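Local coordinates for CRISPR-associated endoribonuclease Cas2 (Thermococcus onnurineus, PDB 5G4D), which probably cuts single-stranded RNA as a magnesium-dependent endoribonuclease and assembles with Cas1 in the adaptation stage of CRISPR immunity, at residues V7-V12 against S62-K67. Sequence-based numbering, arbitrary orientation.
Sequences VIVYDV and SVVIYK
In Ile8, chi1 of -60° sets CG1 beside the backbone N and leaves CG2 anti to it; Val63 likewise sets CG1 anti to its N (chi1 -176°), and these rotations turn the two methyls to each other, Ile8 CG2 lying 3.6 Å from Val63 CG1. The pair illustrates how neighbouring antiparallel strands of a ferredoxin-like fold, the βαββαβ core of Cas2, build a hydrophobic layer beneath two helices. On this face Ile8 and Ile65 run side by side in the same direction, with Ile8 CD1 4.0 Å from Ile65 CG1; helix 42-55 packs against both through Ile48 and Phe45. Tyr10 touches Val63 with its CB, while its ring leads off toward helix 17-25.

On the other face, Val9 and Tyr66 reach the second subunit. Val9 lies alongside Val64, CG2 to CB 3.7 Å, and within strand 62-68 Val64 CG1 sits over the Tyr66 ring, displaced toward its rim. Tyr66 OH is hydrogen-bonded to Glu37 OE2 of the second subunit, a strand of which also pairs with 62-68, continuing the sheet through the homodimer. Asp11, the predicted catalytic magnesium ligand, accepts a hydrogen bond at OD2 from Asn33 N of the second subunit. Like Val7-Tyr66 and Val9-Val64, Asp11-Ser62 is a hydrogen-bonded pair of the antiparallel ladder: Asp11 N donates to Ser62 O, and Ser62 N donates to Asp11 O, 2.9 Å.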
ATOM      1  N   VAL A   7       0.900   7.668  -0.920  1.00 12.52           N
ATOM      2  CA  VAL A   7       0.615   6.289  -1.317  1.00 12.93           C
ATOM      3  C   VAL A   7      -0.740   5.970  -0.726  1.00 12.16           C
ATOM      4  O   VAL A   7      -0.930   6.104   0.490  1.00 12.76           O
ATOM      5  CB  VAL A   7       1.667   5.282  -0.813  1.00 11.78           C
ATOM      6  CG1 VAL A   7       1.233   3.851  -1.178  1.00 13.48           C
ATOM      7  CG2 VAL A   7       3.056   5.602  -1.351  1.00 15.54           C
ATOM      8  N   ILE A   8      -1.687   5.563  -1.570  1.00 11.05           N
ATOM      9  CA  ILE A   8      -3.049   5.291  -1.123  1.00 11.77           C
ATOM     10  C   ILE A   8      -3.353   3.816  -1.334  1.00 13.40           C
ATOM     11  O   ILE A   8      -3.189   3.292  -2.444  1.00 13.72           O
ATOM     12  CB  ILE A   8      -4.082   6.159  -1.861  1.00 13.29           C
ATOM     13  CG1 ILE A   8      -3.791   7.637  -1.607  1.00 13.91           C
ATOM     14  CG2 ILE A   8      -5.496   5.790  -1.396  1.00 13.65           C
ATOM     15  CD1 ILE A   8      -4.910   8.551  -2.095  1.00 13.09           C
ATOM     16  N   VAL A   9      -3.800   3.152  -0.274  1.00 11.28           N
ATOM     17  CA  VAL A   9      -4.258   1.765  -0.350  1.00 12.55           C
ATOM     18  C   VAL A   9      -5.699   1.736   0.131  1.00 13.21           C
ATOM     19  O   VAL A   9      -6.074   2.499   1.026  1.00 13.84           O
ATOM     20  CB  VAL A   9      -3.376   0.817   0.493  1.00 14.33           C
ATOM     21  CG1 VAL A   9      -1.955   0.824  -0.023  1.00 14.95           C
ATOM     22  CG2 VAL A   9      -3.411   1.226   1.964  1.00 15.97           C
ATOM     23  N   TYR A  10      -6.522   0.880  -0.468  1.00 12.68           N
ATOM     24  CA  TYR A  10      -7.928   0.888  -0.076  1.00 15.20           C
ATOM     25  C   TYR A  10      -8.504  -0.518  -0.082  1.00 16.39           C
ATOM     26  O   TYR A  10      -8.102  -1.385  -0.859  1.00 16.95           O
ATOM     27  CB  TYR A  10      -8.786   1.808  -0.960  1.00 15.04           C
ATOM     28  CG  TYR A  10      -8.722   1.538  -2.445  1.00 14.96           C
ATOM     29  CD1 TYR A  10      -7.780   2.168  -3.242  1.00 14.50           C
ATOM     30  CD2 TYR A  10      -9.628   0.673  -3.054  1.00 19.13           C
ATOM     31  CE1 TYR A  10      -7.712   1.936  -4.593  1.00 17.25           C
ATOM     32  CE2 TYR A  10      -9.580   0.438  -4.419  1.00 20.34           C
ATOM     33  CZ  TYR A  10      -8.624   1.079  -5.183  1.00 19.18           C
ATOM     34  OH  TYR A  10      -8.558   0.867  -6.542  1.00 19.05           O
ATOM     35  N   ASP A  11      -9.442  -0.713   0.832  1.00 15.95           N
ATOM     36  CA  ASP A  11     -10.151  -1.968   1.052  1.00 18.84           C
ATOM     37  C   ASP A  11     -11.622  -1.570   1.023  1.00 18.06           C
ATOM     38  O   ASP A  11     -12.134  -1.064   2.025  1.00 19.03           O
ATOM     39  CB  ASP A  11      -9.727  -2.561   2.392  1.00 21.63           C
ATOM     40  CG  ASP A  11     -10.100  -4.002   2.543  1.00 30.19           C
ATOM     41  OD1 ASP A  11     -11.106  -4.422   1.931  1.00 28.19           O
ATOM     42  OD2 ASP A  11      -9.373  -4.709   3.281  1.00 35.07           O
ATOM     43  N   VAL A  12     -12.284  -1.735  -0.124  1.00 16.99           N
ATOM     44  CA  VAL A  12     -13.624  -1.186  -0.350  1.00 14.77           C
ATOM     45  C   VAL A  12     -14.528  -2.319  -0.812  1.00 19.82           C
ATOM     46  O   VAL A  12     -14.090  -3.198  -1.558  1.00 20.43           O
ATOM     47  CB  VAL A  12     -13.607  -0.052  -1.396  1.00 18.28           C
ATOM     48  CG1 VAL A  12     -15.028   0.427  -1.722  1.00 20.48           C
ATOM     49  CG2 VAL A  12     -12.756   1.137  -0.893  1.00 15.13           C
ATOM     50  N   SER A  62     -12.264   1.035   4.018  1.00 20.03           N
ATOM     51  CA  SER A  62     -11.111   1.675   4.638  1.00 23.37           C
ATOM     52  C   SER A  62     -10.130   2.132   3.570  1.00 21.51           C
ATOM     53  O   SER A  62      -9.746   1.357   2.689  1.00 19.56           O
ATOM     54  CB  SER A  62     -10.419   0.736   5.632  1.00 24.83           C
ATOM     55  OG  SER A  62      -9.698  -0.289   4.973  1.00 35.76           O
ATOM     56  N   VAL A  63      -9.731   3.395   3.655  1.00 18.86           N
ATOM     57  CA  VAL A  63      -8.697   3.969   2.806  1.00 19.19           C
ATOM     58  C   VAL A  63      -7.596   4.478   3.722  1.00 18.17           C
ATOM     59  O   VAL A  63      -7.877   5.175   4.701  1.00 18.43           O
ATOM     60  CB  VAL A  63      -9.236   5.113   1.926  1.00 18.32           C
ATOM     61  CG1 VAL A  63      -8.151   5.603   0.990  1.00 17.67           C
ATOM     62  CG2 VAL A  63     -10.490   4.690   1.153  1.00 18.30           C
ATOM     63  N   VAL A  64      -6.354   4.101   3.435  1.00 14.34           N
ATOM     64  CA  VAL A  64      -5.193   4.600   4.169  1.00 15.95           C
ATOM     65  C   VAL A  64      -4.371   5.446   3.212  1.00 14.25           C
ATOM     66  O   VAL A  64      -3.984   4.977   2.134  1.00 12.44           O
ATOM     67  CB  VAL A  64      -4.350   3.463   4.767  1.00 17.39           C
ATOM     68  CG1 VAL A  64      -3.089   4.030   5.431  1.00 16.65           C
ATOM     69  CG2 VAL A  64      -5.166   2.671   5.772  1.00 19.05           C
ATOM     70  N   ILE A  65      -4.126   6.695   3.592  1.00 14.17           N
ATOM     71  CA  ILE A  65      -3.340   7.628   2.794  1.00 14.55           C
ATOM     72  C   ILE A  65      -2.038   7.886   3.544  1.00 15.55           C
ATOM     73  O   ILE A  65      -2.005   8.660   4.515  1.00 15.63           O
ATOM     74  CB  ILE A  65      -4.103   8.933   2.529  1.00 15.58           C
ATOM     75  CG1 ILE A  65      -5.462   8.613   1.899  1.00 16.52           C
ATOM     76  CG2 ILE A  65      -3.272   9.860   1.649  1.00 17.28           C
ATOM     77  CD1 ILE A  65      -6.350   9.838   1.720  1.00 20.51           C
ATOM     78  N   TYR A  66      -0.950   7.269   3.075  1.00 13.31           N
ATOM     79  CA  TYR A  66       0.373   7.578   3.609  1.00 13.77           C
ATOM     80  C   TYR A  66       0.839   8.906   3.033  1.00 14.29           C
ATOM     81  O   TYR A  66       0.757   9.114   1.820  1.00 15.43           O
ATOM     82  CB  TYR A  66       1.364   6.473   3.244  1.00 12.92           C
ATOM     83  CG  TYR A  66       1.027   5.135   3.865  1.00 13.65           C
ATOM     84  CD1 TYR A  66       1.384   4.855   5.176  1.00 16.94           C
ATOM     85  CD2 TYR A  66       0.351   4.153   3.136  1.00 14.79           C
ATOM     86  CE1 TYR A  66       1.081   3.636   5.752  1.00 16.26           C
ATOM     87  CE2 TYR A  66       0.033   2.933   3.704  1.00 14.72           C
ATOM     88  CZ  TYR A  66       0.405   2.684   5.016  1.00 17.38           C
ATOM     89  OH  TYR A  66       0.097   1.474   5.589  1.00 17.19           O
ATOM     90  N   LYS A  67       1.329   9.811   3.900  1.00 15.25           N
ATOM     91  CA  LYS A  67       1.720  11.156   3.490  1.00 14.71           C
ATOM     92  C   LYS A  67       3.228  11.281   3.667  1.00 14.61           C
ATOM     93  O   LYS A  67       3.726  11.216   4.801  1.00 15.69           O
ATOM     94  CB  LYS A  67       0.985  12.220   4.298  1.00 16.92           C
ATOM     95  CG  LYS A  67      -0.521  12.059   4.283  1.00 17.27           C
ATOM     96  CD  LYS A  67      -1.189  12.934   5.326  1.00 22.60           C
ATOM     97  CE  LYS A  67      -2.584  13.284   4.860  1.00 31.00           C
ATOM     98  NZ  LYS A  67      -3.515  13.848   5.912  1.00 29.19           N
TER